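Local coordinates for protein 3-dehydroshikimate dehydratase (Pseudomonas putida, PDB 5HMQ) that catalyses the divalent-metal-dependent dehydration of 3-dehydroshikimate to protocatechuate, a shared intermediate in the breakdown of quinate and shikimate, at residues 165-170 / 239-244. Sequence-based numbering, arbitrary orientation.
With MG (magnesium ion), chain K.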
loop_
_atom_site.group_PDB
_atom_site.type_symbol
_atom_site.label_atom_id
_atom_site.label_comp_id
_atom_site.label_asym_id
_atom_site.label_seq_id
_atom_site.Cartn_x
_atom_site.Cartn_y
_atom_site.Cartn_z
ATOM N N ILE C 165 -28.694 -1.179 16.868
ATOM C CA ILE C 165 -27.268 -1.185 16.566
ATOM C C ILE C 165 -26.893 0.206 16.077
ATOM O O ILE C 165 -27.550 0.752 15.183
ATOM C CB ILE C 165 -26.899 -2.257 15.524
ATOM C CG1 ILE C 165 -26.980 -3.653 16.149
ATOM C CG2 ILE C 165 -25.506 -1.994 14.954
ATOM C CD1 ILE C 165 -26.380 -4.751 15.293
ATOM N N LEU C 166 -25.847 0.779 16.670
ATOM C CA LEU C 166 -25.405 2.130 16.359
ATOM C C LEU C 166 -24.099 2.089 15.578
ATOM O O LEU C 166 -23.187 1.325 15.912
ATOM C CB LEU C 166 -25.224 2.962 17.633
ATOM C CG LEU C 166 -26.471 3.178 18.494
ATOM C CD1 LEU C 166 -26.108 3.831 19.820
ATOM C CD2 LEU C 166 -27.500 4.014 17.749
ATOM N N ASP C 167 -24.015 2.932 14.550
ATOM C CA ASP C 167 -22.859 3.014 13.666
ATOM C C ASP C 167 -22.470 4.480 13.554
ATOM O O ASP C 167 -23.243 5.288 13.028
ATOM C CB ASP C 167 -23.184 2.420 12.288
ATOM C CG ASP C 167 -21.999 2.430 11.333
ATOM O OD1 ASP C 167 -21.332 3.477 11.187
ATOM O OD2 ASP C 167 -21.739 1.378 10.711
ATOM N N SER C 168 -21.271 4.817 14.037
ATOM C CA SER C 168 -20.880 6.221 14.133
ATOM C C SER C 168 -20.847 6.900 12.770
ATOM O O SER C 168 -21.165 8.091 12.670
ATOM C CB SER C 168 -19.520 6.349 14.822
ATOM O OG SER C 168 -18.502 5.714 14.073
ATOM N N PHE C 169 -20.483 6.177 11.710
ATOM C CA PHE C 169 -20.440 6.815 10.399
ATOM C C PHE C 169 -21.840 7.156 9.906
ATOM O O PHE C 169 -22.085 8.269 9.429
ATOM C CB PHE C 169 -19.725 5.935 9.372
ATOM C CG PHE C 169 -19.642 6.570 8.010
ATOM C CD1 PHE C 169 -20.696 6.470 7.112
ATOM C CD2 PHE C 169 -18.526 7.302 7.641
ATOM C CE1 PHE C 169 -20.634 7.080 5.879
ATOM C CE2 PHE C 169 -18.455 7.906 6.401
ATOM C CZ PHE C 169 -19.509 7.791 5.519
ATOM N N HIS C 170 -22.772 6.203 9.996
ATOM C CA HIS C 170 -24.118 6.438 9.478
ATOM C C HIS C 170 -24.792 7.607 10.182
ATOM O O HIS C 170 -25.606 8.311 9.574
ATOM C CB HIS C 170 -24.966 5.172 9.614
ATOM C CG HIS C 170 -24.559 4.068 8.688
ATOM N ND1 HIS C 170 -24.499 4.225 7.320
ATOM C CD2 HIS C 170 -24.193 2.787 8.935
ATOM C CE1 HIS C 170 -24.114 3.090 6.764
ATOM N NE2 HIS C 170 -23.921 2.202 7.722
ATOM N N SER C 239 -17.046 -1.980 18.810
ATOM C CA SER C 239 -16.491 -2.617 17.625
ATOM C C SER C 239 -16.058 -1.579 16.594
ATOM O O SER C 239 -16.253 -0.369 16.758
ATOM C CB SER C 239 -17.495 -3.588 16.998
ATOM O OG SER C 239 -16.862 -4.407 16.028
ATOM N N LEU C 240 -15.461 -2.089 15.519
ATOM C CA LEU C 240 -14.924 -1.297 14.419
ATOM C C LEU C 240 -15.431 -1.885 13.112
ATOM O O LEU C 240 -15.374 -3.103 12.920
ATOM C CB LEU C 240 -13.395 -1.302 14.426
ATOM C CG LEU C 240 -12.705 -0.717 15.655
ATOM C CD1 LEU C 240 -11.253 -1.137 15.670
ATOM C CD2 LEU C 240 -12.829 0.787 15.658
ATOM N N GLU C 241 -15.904 -1.031 12.208
ATOM C CA GLU C 241 -16.372 -1.486 10.897
ATOM C C GLU C 241 -15.808 -0.545 9.836
ATOM O O GLU C 241 -16.299 0.575 9.661
ATOM C CB GLU C 241 -17.894 -1.559 10.821
ATOM C CG GLU C 241 -18.386 -2.223 9.537
ATOM C CD GLU C 241 -19.877 -2.078 9.322
ATOM O OE1 GLU C 241 -20.443 -1.040 9.725
ATOM O OE2 GLU C 241 -20.484 -3.003 8.740
ATOM N N ILE C 242 -14.780 -1.015 9.132
ATOM C CA ILE C 242 -14.223 -0.348 7.966
ATOM C C ILE C 242 -14.432 -1.266 6.774
ATOM O O ILE C 242 -14.475 -2.491 6.922
ATOM C CB ILE C 242 -12.716 -0.062 8.176
ATOM C CG1 ILE C 242 -12.502 0.777 9.428
ATOM C CG2 ILE C 242 -12.087 0.604 6.953
ATOM C CD1 ILE C 242 -13.370 1.991 9.498
ATOM N N PHE C 243 -14.577 -0.680 5.589
ATOM C CA PHE C 243 -14.790 -1.466 4.378
ATOM C C PHE C 243 -13.525 -1.358 3.536
ATOM O O PHE C 243 -13.344 -0.392 2.789
ATOM C CB PHE C 243 -16.027 -0.991 3.623
ATOM C CG PHE C 243 -17.304 -1.150 4.399
ATOM C CD1 PHE C 243 -17.848 -2.408 4.614
ATOM C CD2 PHE C 243 -17.962 -0.043 4.913
ATOM C CE1 PHE C 243 -19.022 -2.561 5.333
ATOM C CE2 PHE C 243 -19.140 -0.188 5.630
ATOM C CZ PHE C 243 -19.670 -1.450 5.842
ATOM N N ASN C 244 -12.648 -2.345 3.667
ATOM C CA ASN C 244 -11.481 -2.484 2.813
ATOM C C ASN C 244 -11.729 -3.548 1.744
ATOM O O ASN C 244 -12.802 -4.150 1.662
ATOM C CB ASN C 244 -10.246 -2.788 3.662
ATOM C CG ASN C 244 -9.549 -1.522 4.132
ATOM O OD1 ASN C 244 -9.955 -0.414 3.780
ATOM N ND2 ASN C 244 -8.513 -1.679 4.950
HETATM MG MG MG K . -22.414 -0.532 10.159
HETATM O O HOH W 1 -22.763 -0.105 8.258
HETATM O O HOH W 2 -22.913 -2.445 9.705
#
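Two carboxylate oxygens, Asp167 OD2 and Glu241 OE1, stand 2.9 Å apart with no hydrogen bond between them, and the magnesium ion accounts for their closeness. Asp167 OD2 and Glu241 OE1 both lie 2.1 Å from MG, whereas Glu241 OE2 is 3.4 Å from the ion, so the glutamate carboxylate binds through a single oxygen. The site exemplifies a general principle: a shared cation lets carboxylate oxygens that would otherwise tend to repel sit side by side. The side chains cross at about a right angle, their carboxylate planes turned 47° apart. Glu241 reaches across as an extended chain, CG anti to the backbone N (chi1 -172°), which carries its carboxylate to the metal, although the CA atoms of Glu241 and Asp167 are 8.4 Å apart.

The setting is a TIM barrel of the xylose isomerase-like type, in which metal ligands gather at the C-terminal ends of the parallel strands. Asp167 closes strand 162-167 and Glu241 directly follows strand 238-240; Glu136 and Gln193 supply the other two protein ligands of this catalytic metal site, and two waters complete six-fold coordination.

Within each carboxylate the two oxygens have different partners. OD2 of Asp167 binds the ion and accepts from Arg212 NH1, which also bonds to the backbone O of Glu241. Asp167 is the N-cap of helix 168-172, and its OD1 takes weak bonds from Phe169 N (2.9 Å) and His170 N. Such a grip at both oxygens would limit rotation. On Glu241, OE2 accepts from Gln63 and from a metal-bound water that donates to it at 2.7 Å. The other coordinated water meets the imidazole of His170 at its edge, in the ring plane, 2.6 Å from NE2, so the histidine reaches the magnesium through a water.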